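Local coordinates for cyclohexadienyl dehydratase (Synthetic construct, PDB 5JOS), which probably catalyses the decarboxylating dehydration of prephenate and arogenate in phenylalanine biosynthesis, on a scaffold related to periplasmic solute-binding proteins, at residues M75-Q79 / A80-D84; Y223-Q226 / W227-Q230; G235-E238 / K239-E242; D229-K232 / Q233-T236. All coordinates share one frame; numbering follows the deposited sequence.

Four local contacts illustrate how one chain ends, continues and restarts its helices. Interaction 1 comes first along the sequence and closes helix 74-79 ahead of strand 85-86; its centre lies 22 to 29 Å from the centres of the others, and it touches none of them. The other three overlap as a run near the C-terminus: interaction 2 lies within helix 218-233, interaction 4 ends that helix, and interaction 3 opens helix 236-245. Interactions 2 and 4 share Asp229 and Gln230; interactions 4 and 3 share Gly235 and Thr236, each pair with centres about 9 Å apart. The two consecutive helices, joined by a glycine turn, pack on each other through Tyr237 and both touch helix 48-60.

Interaction 1: M75-Q79 / A80-D84; sequences MSDLQ and ADKFD
Asp77 and Leu78, in the last turn of helix 74-79, meet Lys82 and Phe83 just beyond a Schellman motif, a classic way for a helix to finish. Asp81, at positive phi, is its C-prime residue. Lys82 N reaches back to Asp77 O at 3.1 Å in a nearly straight bond, 168° at the hydrogen, while Asp81 N donates to Leu78 O from well above the carbonyl plane. Just before these, Ala80 N still makes an i to i+4 bond to Ser76 O.

Asp77 can be followed outward. Its CB lies 3.6 Å from Phe83 CE2 and also approaches CB of Lys82, so the base of the acid touches both the ring and the lysine chain. CG comes within 4.2 Å of Lys82 CG. At the tip, OD2 is held by the hydroxyls of Thr69 and Thr73; OD1 and Lys82 NZ, 4.7 Å apart, are not in contact and would probably attract each other only weakly. With CG anti to the carbonyl carbon (chi1 -72°), the carboxylate stays on the backbone N side, where those threonines lie.

Beyond the turn the chain runs toward strand 85-86, and Phe83 folds back beneath the helix end. Its chi1 of 41° places the ring between backbone N and carbonyl carbon, and this brings it under both Asp77 and Leu78. Leu78 crosses the phenylalanine side chain at about a right angle, and its CD1 methyl rests 3.7 Å from Phe83 CE1.

Interaction 2: Y223-Q226 / W227-Q230; sequences YVNQ and WLDQ
Tyr223 O accepts the backbone N-H of Trp227 at 2.8 Å, and CB of Trp227 leans on the same oxygen. Val224 O is surrounded more fully. It takes the N-H of Leu228, also at 2.8 Å, while CG of Leu228 comes to 3.4 Å from this Val224 O and CE3 of Trp227 meets it with the indole edge, in the ring plane. Asn225 O and Gln226 O pass the pattern on to Asp229 N and Gln230 N, making four consecutive i to i+4 bonds of a regular alpha-helix.

Side chains one turn apart touch only lightly. Trp227 CG stands anti to the backbone N (chi1 177°), which swings the indole toward helix 48-60, where it packs on Val52, Ser55 and Ser59. Tyr223 CE1 is 4.3 Å from Trp227 CB, and Tyr223 OH is hydrogen-bonded to Ser59 OG. On the neighbouring side Val224 CG1 approaches Leu228 CG at 4.4 Å, and these two reach strand 205-213 through Met213 and Tyr211. Asn225 OD1 accepts from Asp104 N.

The chemistry is that of an amphipathic helix: main-chain bonds carry the cohesion along its axis, while the buried indole and aliphatic groups are spent on neighbouring parts of the fold, leaving Gln226, Asp229 and Gln230 on the exposed side.

Interaction 3: G235-E238 / K239-E242; sequences GTYE and KLYE
Tyr237, Leu240 and Tyr241 make the close-packed side of the first turns of helix 236-245. Leu240 crosses Tyr237 obliquely, its CD1 methyl 4.0 Å from Tyr237 CD1. Tyr241 CD1 comes to 3.1 Å from Tyr237 O, the same oxygen that accepts Tyr241 N at 2.8 Å, so ring and backbone press on one carbonyl. The Tyr241 side chain also touches Phe48. The tyrosine hydroxyls reach farther: Tyr237 OH is hydrogen-bonded to Tyr211 OH, and Tyr241 OH to Tyr106 O. Cutting Tyr241 back to an alanine would remove the ring from the Tyr237 carbonyl and would probably leave Tyr106 O without this mate and Phe48 less well covered.

The solvent side is looser. Lys239, bent at chi2 (86°) and chi3, curls back so that its CD lies 3.3 Å from Gly235 O, which also accepts Lys239 N. Glu238 OE2 remains 6.0 Å from Lys239 NZ, too distant for contact.

Gly235 is at the N-cap; the helix it precedes is amphipathic, with Tyr237, Leu240 and Tyr241 packed on helix 48-60 and Glu238, Lys239 and Glu242 exposed, within the periplasmic-binding-protein fold.

Interaction 4: D229-K232 / Q233-T236; sequences DQMK and QQGT
Met231 and Thr236 supply the apolar part of this helix ending, where their side chains meet. The methionine chain bends at chi2 (77°), bringing SD within 4.0 Å of Thr236 CB and CE within 3.9 Å of Thr236 CG2. With CG2 anti to the backbone N, the threonine methyl is turned to that sulfur end.

Backbone bonds form the second group. Gln233 N and Gln234 N continue the helical pattern to Asp229 O and Gln230 O. Gly235, at positive phi, then acts as C-prime residue of a Schellman motif: its N bonds to Lys232 O at 3.1 Å, and Thr236 N bonds weakly to Met231 O.

Among the polar side chains, Lys232 NZ is hydrogen-bonded to Pro105 O. Gln234 lies over the last turn, its OE1 3.8 Å from Gln230 CG with the two amide planes 33° apart. Gln234 NE2 donates to Thr236 OG1 at 3.3 Å, the acceptor close to the amide plane. A glycine in place of Thr236 would remove both branches and is likely to leave the Gln234 amide freer to turn and a gap beside Met231.

Main-chain bonds and a glycine able to adopt positive phi thus fix the turn, with one amide-hydroxyl bond and a thioether-methyl contact joining the helix ending to the next helix.

Interaction 1: M75-Q79 / A80-D84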
ATOM      1  N   MET A  75       7.016   7.660  15.246  1.00 46.96           N
ATOM      2  CA  MET A  75       6.069   8.673  15.643  1.00 47.97           C
ATOM      3  C   MET A  75       6.816   9.741  16.403  1.00 47.09           C
ATOM      4  O   MET A  75       6.522  10.910  16.187  1.00 44.17           O
ATOM      5  CB  MET A  75       4.899   8.100  16.498  1.00 51.36           C
ATOM      6  CG  MET A  75       4.008   7.043  15.789  1.00 56.87           C
ATOM      7  SD  MET A  75       3.576   7.677  14.097  1.00 67.26           S
ATOM      8  CE  MET A  75       2.932   9.328  14.627  1.00 66.77           C
ATOM      9  N   SER A  76       7.754   9.361  17.272  1.00 47.04           N
ATOM     10  CA  SER A  76       8.445  10.403  18.059  1.00 53.85           C
ATOM     11  C   SER A  76       9.419  11.180  17.178  1.00 49.61           C
ATOM     12  O   SER A  76       9.515  12.390  17.335  1.00 52.20           O
ATOM     13  CB  SER A  76       9.116   9.846  19.337  1.00 57.16           C
ATOM     14  OG  SER A  76      10.009   8.870  18.929  1.00 61.90           O
ATOM     15  N   ASP A  77      10.110  10.524  16.238  1.00 47.47           N
ATOM     16  CA  ASP A  77      10.916  11.245  15.253  1.00 46.86           C
ATOM     17  C   ASP A  77      10.085  12.257  14.486  1.00 47.82           C
ATOM     18  O   ASP A  77      10.454  13.426  14.321  1.00 48.69           O
ATOM     19  CB  ASP A  77      11.578  10.313  14.245  1.00 46.07           C
ATOM     20  CG  ASP A  77      12.685   9.528  14.860  1.00 48.74           C
ATOM     21  OD1 ASP A  77      13.035   9.813  16.020  1.00 48.90           O
ATOM     22  OD2 ASP A  77      13.138   8.556  14.247  1.00 53.39           O
ATOM     23  N   LEU A  78       8.918  11.828  14.046  1.00 49.96           N
ATOM     24  CA  LEU A  78       8.061  12.754  13.329  1.00 47.34           C
ATOM     25  C   LEU A  78       7.700  13.938  14.226  1.00 50.96           C
ATOM     26  O   LEU A  78       7.757  15.083  13.808  1.00 47.28           O
ATOM     27  CB  LEU A  78       6.788  12.059  12.872  1.00 48.94           C
ATOM     28  CG  LEU A  78       5.800  12.971  12.107  1.00 49.12           C
ATOM     29  CD1 LEU A  78       6.451  13.448  10.835  1.00 48.20           C
ATOM     30  CD2 LEU A  78       4.490  12.322  11.745  1.00 51.38           C
ATOM     31  N   GLN A  79       7.319  13.685  15.477  1.00 50.91           N
ATOM     32  CA  GLN A  79       6.922  14.802  16.323  1.00 54.74           C
ATOM     33  C   GLN A  79       8.055  15.756  16.706  1.00 54.27           C
ATOM     34  O   GLN A  79       7.780  16.905  17.049  1.00 60.66           O
ATOM     35  CB  GLN A  79       6.306  14.301  17.598  1.00 63.22           C
ATOM     36  CG  GLN A  79       4.881  13.878  17.383  1.00 68.31           C
ATOM     37  CD  GLN A  79       4.375  13.138  18.592  1.00 78.55           C
ATOM     38  OE1 GLN A  79       4.415  11.916  18.620  1.00 86.21           O
ATOM     39  NE2 GLN A  79       3.973  13.871  19.624  1.00 79.39           N
ATOM     40  N   ALA A  80       9.281  15.228  16.753  1.00 50.37           N
ATOM     41  CA  ALA A  80      10.464  15.951  17.058  1.00 51.03           C
ATOM     42  C   ALA A  80      11.083  16.553  15.783  1.00 50.67           C
ATOM     43  O   ALA A  80      12.204  17.021  15.808  1.00 52.81           O
ATOM     44  CB  ALA A  80      11.470  15.057  17.734  1.00 49.70           C
ATOM     45  N   ASP A  81      10.331  16.609  14.708  1.00 49.68           N
ATOM     46  CA  ASP A  81      10.729  17.336  13.511  1.00 50.17           C
ATOM     47  C   ASP A  81      12.111  16.830  12.902  1.00 50.92           C
ATOM     48  O   ASP A  81      12.929  17.632  12.388  1.00 53.41           O
ATOM     49  CB  ASP A  81      10.725  18.858  13.858  1.00 55.61           C
ATOM     50  CG  ASP A  81      10.891  19.735  12.657  1.00 56.89           C
ATOM     51  OD1 ASP A  81      10.497  19.368  11.509  1.00 58.21           O
ATOM     52  OD2 ASP A  81      11.488  20.788  12.861  1.00 64.26           O
ATOM     53  N   LYS A  82      12.353  15.522  12.963  1.00 51.63           N
ATOM     54  CA  LYS A  82      13.487  14.858  12.285  1.00 49.72           C
ATOM     55  C   LYS A  82      13.355  14.852  10.776  1.00 46.84           C
ATOM     56  O   LYS A  82      14.303  14.624  10.078  1.00 46.94           O
ATOM     57  CB  LYS A  82      13.605  13.400  12.750  1.00 55.62           C
ATOM     58  CG  LYS A  82      14.608  13.107  13.843  1.00 64.83           C
ATOM     59  CD  LYS A  82      14.358  14.025  15.010  1.00 72.78           C
ATOM     60  CE  LYS A  82      15.643  14.369  15.763  1.00 85.05           C
ATOM     61  NZ  LYS A  82      16.245  13.162  16.387  1.00 90.08           N
ATOM     62  N   PHE A  83      12.146  14.956  10.251  1.00 43.66           N
ATOM     63  CA  PHE A  83      11.921  14.910   8.815  1.00 42.18           C
ATOM     64  C   PHE A  83      10.590  15.550   8.540  1.00 40.69           C
ATOM     65  O   PHE A  83       9.845  15.780   9.468  1.00 37.86           O
ATOM     66  CB  PHE A  83      12.005  13.486   8.238  1.00 42.30           C
ATOM     67  CG  PHE A  83      11.335  12.424   9.101  1.00 42.04           C
ATOM     68  CD1 PHE A  83       9.975  12.323   9.136  1.00 41.26           C
ATOM     69  CD2 PHE A  83      12.095  11.598   9.897  1.00 41.30           C
ATOM     70  CE1 PHE A  83       9.359  11.336   9.910  1.00 44.01           C
ATOM     71  CE2 PHE A  83      11.513  10.602  10.654  1.00 45.28           C
ATOM     72  CZ  PHE A  83      10.143  10.487  10.674  1.00 41.98           C
ATOM     73  N   ASP A  84      10.285  15.842   7.289  1.00 39.22           N
ATOM     74  CA  ASP A  84       9.081  16.614   6.966  1.00 39.74           C
ATOM     75  C   ASP A  84       7.899  15.711   6.688  1.00 40.44           C
ATOM     76  O   ASP A  84       6.739  16.109   6.812  1.00 37.77           O
ATOM     77  CB  ASP A  84       9.359  17.419   5.702  1.00 45.77           C
ATOM     78  CG  ASP A  84      10.518  18.425   5.884  1.00 47.21           C
ATOM     79  OD1 ASP A  84      10.417  19.218   6.812  1.00 44.72           O
ATOM     80  OD2 ASP A  84      11.534  18.352   5.176  1.00 45.79           O
TER

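Interaction 2: Y223-Q226 / W227-Q230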
ATOM      1  N   TYR A 223      -0.837  20.578  -0.360  1.00 39.07           N
ATOM      2  CA  TYR A 223       0.049  20.398  -1.491  1.00 42.39           C
ATOM      3  C   TYR A 223       0.162  18.927  -1.802  1.00 38.27           C
ATOM      4  O   TYR A 223       0.033  18.514  -2.912  1.00 37.66           O
ATOM      5  CB  TYR A 223       1.468  20.905  -1.192  1.00 41.66           C
ATOM      6  CG  TYR A 223       2.399  20.958  -2.416  1.00 40.50           C
ATOM      7  CD1 TYR A 223       3.012  19.809  -2.913  1.00 38.55           C
ATOM      8  CD2 TYR A 223       2.702  22.178  -3.056  1.00 40.10           C
ATOM      9  CE1 TYR A 223       3.831  19.871  -4.050  1.00 38.66           C
ATOM     10  CE2 TYR A 223       3.528  22.223  -4.184  1.00 40.51           C
ATOM     11  CZ  TYR A 223       4.097  21.059  -4.667  1.00 38.83           C
ATOM     12  OH  TYR A 223       4.947  21.068  -5.766  1.00 42.07           O
ATOM     13  N   VAL A 224       0.492  18.133  -0.807  1.00 36.76           N
ATOM     14  CA  VAL A 224       0.660  16.687  -1.037  1.00 34.63           C
ATOM     15  C   VAL A 224      -0.506  16.017  -1.629  1.00 35.27           C
ATOM     16  O   VAL A 224      -0.340  15.166  -2.543  1.00 33.29           O
ATOM     17  CB  VAL A 224       1.097  15.927   0.223  1.00 36.51           C
ATOM     18  CG1 VAL A 224       1.158  14.424  -0.018  1.00 35.50           C
ATOM     19  CG2 VAL A 224       2.435  16.394   0.645  1.00 36.37           C
ATOM     20  N   ASN A 225      -1.692  16.356  -1.128  1.00 37.04           N
ATOM     21  CA  ASN A 225      -2.923  15.833  -1.669  1.00 35.62           C
ATOM     22  C   ASN A 225      -3.207  16.250  -3.089  1.00 40.01           C
ATOM     23  O   ASN A 225      -3.683  15.439  -3.908  1.00 36.70           O
ATOM     24  CB  ASN A 225      -4.121  16.206  -0.765  1.00 37.62           C
ATOM     25  CG  ASN A 225      -4.157  15.321   0.536  1.00 38.74           C
ATOM     26  OD1 ASN A 225      -3.551  14.276   0.587  1.00 33.71           O
ATOM     27  ND2 ASN A 225      -4.854  15.761   1.548  1.00 38.11           N
ATOM     28  N   GLN A 226      -3.018  17.523  -3.403  1.00 38.12           N
ATOM     29  CA  GLN A 226      -3.090  17.923  -4.818  1.00 39.42           C
ATOM     30  C   GLN A 226      -2.035  17.201  -5.646  1.00 37.66           C
ATOM     31  O   GLN A 226      -2.253  16.777  -6.760  1.00 39.88           O
ATOM     32  CB  GLN A 226      -2.789  19.374  -4.926  1.00 41.94           C
ATOM     33  CG  GLN A 226      -3.912  20.207  -4.385  1.00 42.78           C
ATOM     34  CD  GLN A 226      -3.405  21.531  -3.935  1.00 48.74           C
ATOM     35  OE1 GLN A 226      -2.199  21.834  -3.944  1.00 48.24           O
ATOM     36  NE2 GLN A 226      -4.323  22.361  -3.573  1.00 48.97           N
ATOM     37  N   TRP A 227      -0.878  17.051  -5.114  1.00 37.05           N
ATOM     38  CA  TRP A 227       0.117  16.352  -5.907  1.00 39.91           C
ATOM     39  C   TRP A 227      -0.179  14.854  -6.134  1.00 42.23           C
ATOM     40  O   TRP A 227       0.035  14.317  -7.257  1.00 40.05           O
ATOM     41  CB  TRP A 227       1.398  16.470  -5.245  1.00 36.58           C
ATOM     42  CG  TRP A 227       2.397  15.770  -5.899  1.00 36.65           C
ATOM     43  CD1 TRP A 227       2.977  16.092  -7.102  1.00 40.14           C
ATOM     44  CD2 TRP A 227       3.014  14.565  -5.462  1.00 36.75           C
ATOM     45  NE1 TRP A 227       3.929  15.166  -7.402  1.00 41.31           N
ATOM     46  CE2 TRP A 227       3.946  14.205  -6.435  1.00 36.44           C
ATOM     47  CE3 TRP A 227       2.843  13.757  -4.373  1.00 36.61           C
ATOM     48  CZ2 TRP A 227       4.733  13.153  -6.306  1.00 41.09           C
ATOM     49  CZ3 TRP A 227       3.649  12.628  -4.264  1.00 40.99           C
ATOM     50  CH2 TRP A 227       4.538  12.330  -5.213  1.00 37.39           C
ATOM     51  N   LEU A 228      -0.767  14.213  -5.127  1.00 38.43           N
ATOM     52  CA  LEU A 228      -1.142  12.782  -5.274  1.00 39.12           C
ATOM     53  C   LEU A 228      -2.181  12.596  -6.290  1.00 41.22           C
ATOM     54  O   LEU A 228      -2.136  11.703  -7.092  1.00 42.78           O
ATOM     55  CB  LEU A 228      -1.768  12.238  -4.018  1.00 39.35           C
ATOM     56  CG  LEU A 228      -0.829  11.851  -2.989  1.00 39.03           C
ATOM     57  CD1 LEU A 228      -1.615  11.314  -1.800  1.00 46.17           C
ATOM     58  CD2 LEU A 228      -0.026  10.714  -3.585  1.00 43.00           C
ATOM     59  N   ASP A 229      -3.154  13.476  -6.269  1.00 44.22           N
ATOM     60  CA  ASP A 229      -4.185  13.383  -7.230  1.00 47.09           C
ATOM     61  C   ASP A 229      -3.612  13.622  -8.637  1.00 49.07           C
ATOM     62  O   ASP A 229      -4.053  12.995  -9.607  1.00 48.08           O
ATOM     63  CB  ASP A 229      -5.301  14.331  -6.916  1.00 53.00           C
ATOM     64  CG  ASP A 229      -6.250  14.472  -8.070  1.00 58.43           C
ATOM     65  OD1 ASP A 229      -6.057  15.341  -8.903  1.00 71.67           O
ATOM     66  OD2 ASP A 229      -7.159  13.662  -8.225  1.00 62.20           O
ATOM     67  N   GLN A 230      -2.632  14.504  -8.773  1.00 45.07           N
ATOM     68  CA  GLN A 230      -2.053  14.714 -10.078  1.00 46.20           C
ATOM     69  C   GLN A 230      -1.316  13.470 -10.566  1.00 47.61           C
ATOM     70  O   GLN A 230      -1.392  13.062 -11.689  1.00 47.59           O
ATOM     71  CB  GLN A 230      -1.065  15.863  -9.991  1.00 51.36           C
ATOM     72  CG  GLN A 230      -0.134  15.995 -11.159  1.00 55.50           C
ATOM     73  CD  GLN A 230       0.675  17.285 -11.086  1.00 57.73           C
ATOM     74  OE1 GLN A 230       0.214  18.360 -11.514  1.00 56.21           O
ATOM     75  NE2 GLN A 230       1.894  17.176 -10.572  1.00 53.23           N
TER

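Interaction 3: G235-E238 / K239-E242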
ATOM      1  N   GLY A 235      -1.160   8.802 -14.393  1.00 54.99           N
ATOM      2  CA  GLY A 235      -0.841   7.380 -14.616  1.00 58.63           C
ATOM      3  C   GLY A 235       0.406   6.934 -13.894  1.00 56.59           C
ATOM      4  O   GLY A 235       0.822   5.791 -14.034  1.00 56.29           O
ATOM      5  N   THR A 236       0.991   7.814 -13.095  1.00 48.77           N
ATOM      6  CA  THR A 236       2.238   7.473 -12.453  1.00 47.89           C
ATOM      7  C   THR A 236       2.019   6.381 -11.401  1.00 44.42           C
ATOM      8  O   THR A 236       2.864   5.513 -11.273  1.00 41.69           O
ATOM      9  CB  THR A 236       2.870   8.714 -11.801  1.00 49.96           C
ATOM     10  OG1 THR A 236       2.711   9.789 -12.719  1.00 50.09           O
ATOM     11  CG2 THR A 236       4.362   8.464 -11.487  1.00 48.73           C
ATOM     12  N   TYR A 237       0.920   6.400 -10.647  1.00 41.42           N
ATOM     13  CA  TYR A 237       0.739   5.308  -9.693  1.00 40.86           C
ATOM     14  C   TYR A 237       0.503   3.957 -10.430  1.00 39.37           C
ATOM     15  O   TYR A 237       0.930   2.904  -9.927  1.00 36.36           O
ATOM     16  CB  TYR A 237      -0.340   5.523  -8.629  1.00 38.99           C
ATOM     17  CG  TYR A 237       0.199   6.290  -7.423  1.00 38.14           C
ATOM     18  CD1 TYR A 237       0.993   5.671  -6.490  1.00 37.49           C
ATOM     19  CD2 TYR A 237      -0.007   7.652  -7.266  1.00 38.75           C
ATOM     20  CE1 TYR A 237       1.561   6.348  -5.428  1.00 35.43           C
ATOM     21  CE2 TYR A 237       0.577   8.345  -6.178  1.00 39.17           C
ATOM     22  CZ  TYR A 237       1.334   7.675  -5.257  1.00 34.85           C
ATOM     23  OH  TYR A 237       1.890   8.232  -4.127  1.00 36.77           O
ATOM     24  N   GLU A 238      -0.154   3.973 -11.557  1.00 41.87           N
ATOM     25  CA  GLU A 238      -0.349   2.732 -12.288  1.00 48.17           C
ATOM     26  C   GLU A 238       1.010   2.098 -12.625  1.00 46.02           C
ATOM     27  O   GLU A 238       1.184   0.911 -12.470  1.00 45.16           O
ATOM     28  CB  GLU A 238      -1.083   2.965 -13.605  1.00 58.56           C
ATOM     29  CG  GLU A 238      -2.555   3.100 -13.448  1.00 64.60           C
ATOM     30  CD  GLU A 238      -3.222   3.606 -14.717  1.00 76.06           C
ATOM     31  OE1 GLU A 238      -4.190   4.391 -14.574  1.00 79.73           O
ATOM     32  OE2 GLU A 238      -2.770   3.256 -15.846  1.00 80.43           O
ATOM     33  N   LYS A 239       1.954   2.912 -13.097  1.00 45.08           N
ATOM     34  CA  LYS A 239       3.275   2.413 -13.523  1.00 48.89           C
ATOM     35  C   LYS A 239       4.046   1.905 -12.315  1.00 41.89           C
ATOM     36  O   LYS A 239       4.717   0.909 -12.364  1.00 38.95           O
ATOM     37  CB  LYS A 239       4.089   3.521 -14.190  1.00 50.99           C
ATOM     38  CG  LYS A 239       4.001   3.468 -15.680  1.00 66.75           C
ATOM     39  CD  LYS A 239       2.794   4.209 -16.215  1.00 73.90           C
ATOM     40  CE  LYS A 239       3.212   5.054 -17.413  1.00 86.10           C
ATOM     41  NZ  LYS A 239       2.135   5.997 -17.836  1.00 91.32           N
ATOM     42  N   LEU A 240       3.903   2.586 -11.213  1.00 37.99           N
ATOM     43  CA  LEU A 240       4.500   2.136  -9.985  1.00 36.14           C
ATOM     44  C   LEU A 240       3.933   0.822  -9.484  1.00 36.78           C
ATOM     45  O   LEU A 240       4.672  -0.039  -8.977  1.00 36.06           O
ATOM     46  CB  LEU A 240       4.301   3.191  -8.898  1.00 38.70           C
ATOM     47  CG  LEU A 240       5.095   4.488  -9.073  1.00 39.82           C
ATOM     48  CD1 LEU A 240       4.695   5.452  -7.933  1.00 40.80           C
ATOM     49  CD2 LEU A 240       6.560   4.147  -8.963  1.00 40.10           C
ATOM     50  N   TYR A 241       2.612   0.673  -9.557  1.00 37.47           N
ATOM     51  CA  TYR A 241       1.983  -0.619  -9.202  1.00 35.27           C
ATOM     52  C   TYR A 241       2.544  -1.719 -10.072  1.00 39.08           C
ATOM     53  O   TYR A 241       2.907  -2.824  -9.639  1.00 39.13           O
ATOM     54  CB  TYR A 241       0.474  -0.566  -9.438  1.00 39.66           C
ATOM     55  CG  TYR A 241      -0.346  -0.037  -8.266  1.00 40.27           C
ATOM     56  CD1 TYR A 241       0.059   1.072  -7.570  1.00 40.44           C
ATOM     57  CD2 TYR A 241      -1.569  -0.642  -7.893  1.00 47.37           C
ATOM     58  CE1 TYR A 241      -0.680   1.586  -6.526  1.00 42.17           C
ATOM     59  CE2 TYR A 241      -2.324  -0.125  -6.821  1.00 45.54           C
ATOM     60  CZ  TYR A 241      -1.875   0.999  -6.183  1.00 44.26           C
ATOM     61  OH  TYR A 241      -2.564   1.551  -5.114  1.00 48.55           O
ATOM     62  N   GLU A 242       2.656  -1.413 -11.337  1.00 40.55           N
ATOM     63  CA  GLU A 242       3.164  -2.395 -12.221  1.00 47.19           C
ATOM     64  C   GLU A 242       4.625  -2.780 -11.892  1.00 45.99           C
ATOM     65  O   GLU A 242       4.966  -3.968 -11.732  1.00 44.12           O
ATOM     66  CB  GLU A 242       3.014  -1.818 -13.595  1.00 51.31           C
ATOM     67  CG  GLU A 242       3.539  -2.644 -14.681  1.00 63.95           C
ATOM     68  CD  GLU A 242       3.179  -1.947 -15.961  1.00 76.75           C
ATOM     69  OE1 GLU A 242       4.089  -1.443 -16.628  1.00 80.59           O
ATOM     70  OE2 GLU A 242       1.966  -1.794 -16.217  1.00 83.02           O
TER

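Interaction 4: D229-K232 / Q233-T236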
ATOM      1  N   ASP A 229      -3.154  13.476  -6.269  1.00 44.22           N
ATOM      2  CA  ASP A 229      -4.185  13.383  -7.230  1.00 47.09           C
ATOM      3  C   ASP A 229      -3.612  13.622  -8.637  1.00 49.07           C
ATOM      4  O   ASP A 229      -4.053  12.995  -9.607  1.00 48.08           O
ATOM      5  CB  ASP A 229      -5.301  14.331  -6.916  1.00 53.00           C
ATOM      6  CG  ASP A 229      -6.250  14.472  -8.070  1.00 58.43           C
ATOM      7  OD1 ASP A 229      -6.057  15.341  -8.903  1.00 71.67           O
ATOM      8  OD2 ASP A 229      -7.159  13.662  -8.225  1.00 62.20           O
ATOM      9  N   GLN A 230      -2.632  14.504  -8.773  1.00 45.07           N
ATOM     10  CA  GLN A 230      -2.053  14.714 -10.078  1.00 46.20           C
ATOM     11  C   GLN A 230      -1.316  13.470 -10.566  1.00 47.61           C
ATOM     12  O   GLN A 230      -1.392  13.062 -11.689  1.00 47.59           O
ATOM     13  CB  GLN A 230      -1.065  15.863  -9.991  1.00 51.36           C
ATOM     14  CG  GLN A 230      -0.134  15.995 -11.159  1.00 55.50           C
ATOM     15  CD  GLN A 230       0.675  17.285 -11.086  1.00 57.73           C
ATOM     16  OE1 GLN A 230       0.214  18.360 -11.514  1.00 56.21           O
ATOM     17  NE2 GLN A 230       1.894  17.176 -10.572  1.00 53.23           N
ATOM     18  N   MET A 231      -0.598  12.889  -9.654  1.00 48.23           N
ATOM     19  CA  MET A 231       0.073  11.648  -9.834  1.00 50.84           C
ATOM     20  C   MET A 231      -0.855  10.481 -10.245  1.00 50.39           C
ATOM     21  O   MET A 231      -0.547   9.669 -11.148  1.00 43.64           O
ATOM     22  CB  MET A 231       0.670  11.392  -8.516  1.00 46.85           C
ATOM     23  CG  MET A 231       1.882  10.627  -8.500  1.00 59.88           C
ATOM     24  SD  MET A 231       3.448  11.409  -8.964  1.00 54.85           S
ATOM     25  CE  MET A 231       4.332  10.232  -7.972  1.00 57.42           C
ATOM     26  N   LYS A 232      -2.000  10.397  -9.601  1.00 48.55           N
ATOM     27  CA  LYS A 232      -3.009   9.436 -10.071  1.00 53.72           C
ATOM     28  C   LYS A 232      -3.434   9.709 -11.476  1.00 58.01           C
ATOM     29  O   LYS A 232      -3.447   8.813 -12.317  1.00 50.74           O
ATOM     30  CB  LYS A 232      -4.234   9.395  -9.174  1.00 54.46           C
ATOM     31  CG  LYS A 232      -3.914   8.567  -7.967  1.00 60.99           C
ATOM     32  CD  LYS A 232      -4.759   8.899  -6.766  1.00 70.52           C
ATOM     33  CE  LYS A 232      -3.834   8.907  -5.561  1.00 77.47           C
ATOM     34  NZ  LYS A 232      -4.538   8.421  -4.354  1.00 84.14           N
ATOM     35  N   GLN A 233      -3.774  10.963 -11.726  1.00 59.38           N
ATOM     36  CA  GLN A 233      -4.381  11.340 -12.987  1.00 64.51           C
ATOM     37  C   GLN A 233      -3.476  11.084 -14.141  1.00 61.75           C
ATOM     38  O   GLN A 233      -3.940  10.619 -15.175  1.00 61.55           O
ATOM     39  CB  GLN A 233      -4.800  12.826 -13.004  1.00 71.97           C
ATOM     40  CG  GLN A 233      -6.102  13.059 -12.262  1.00 78.97           C
ATOM     41  CD  GLN A 233      -7.286  12.488 -13.034  1.00 89.34           C
ATOM     42  OE1 GLN A 233      -7.817  11.430 -12.687  1.00 90.48           O
ATOM     43  NE2 GLN A 233      -7.685  13.172 -14.114  1.00 93.03           N
ATOM     44  N   GLN A 234      -2.188  11.376 -14.015  1.00 58.46           N
ATOM     45  CA  GLN A 234      -1.336  11.125 -15.170  1.00 63.93           C
ATOM     46  C   GLN A 234      -0.759   9.704 -15.271  1.00 61.54           C
ATOM     47  O   GLN A 234       0.048   9.430 -16.153  1.00 63.91           O
ATOM     48  CB  GLN A 234      -0.238  12.122 -15.219  1.00 66.37           C
ATOM     49  CG  GLN A 234       0.877  11.820 -14.274  1.00 66.82           C
ATOM     50  CD  GLN A 234       1.416  13.110 -13.708  1.00 74.89           C
ATOM     51  OE1 GLN A 234       1.123  14.201 -14.240  1.00 69.55           O
ATOM     52  NE2 GLN A 234       2.162  13.007 -12.587  1.00 74.36           N
ATOM     53  N   GLY A 235      -1.160   8.802 -14.393  1.00 54.99           N
ATOM     54  CA  GLY A 235      -0.841   7.380 -14.616  1.00 58.63           C
ATOM     55  C   GLY A 235       0.406   6.934 -13.894  1.00 56.59           C
ATOM     56  O   GLY A 235       0.822   5.791 -14.034  1.00 56.29           O
ATOM     57  N   THR A 236       0.991   7.814 -13.095  1.00 48.77           N
ATOM     58  CA  THR A 236       2.238   7.473 -12.453  1.00 47.89           C
ATOM     59  C   THR A 236       2.019   6.381 -11.401  1.00 44.42           C
ATOM     60  O   THR A 236       2.864   5.513 -11.273  1.00 41.69           O
ATOM     61  CB  THR A 236       2.870   8.714 -11.801  1.00 49.96           C
ATOM     62  OG1 THR A 236       2.711   9.789 -12.719  1.00 50.09           O
ATOM     63  CG2 THR A 236       4.362   8.464 -11.487  1.00 48.73           C
TER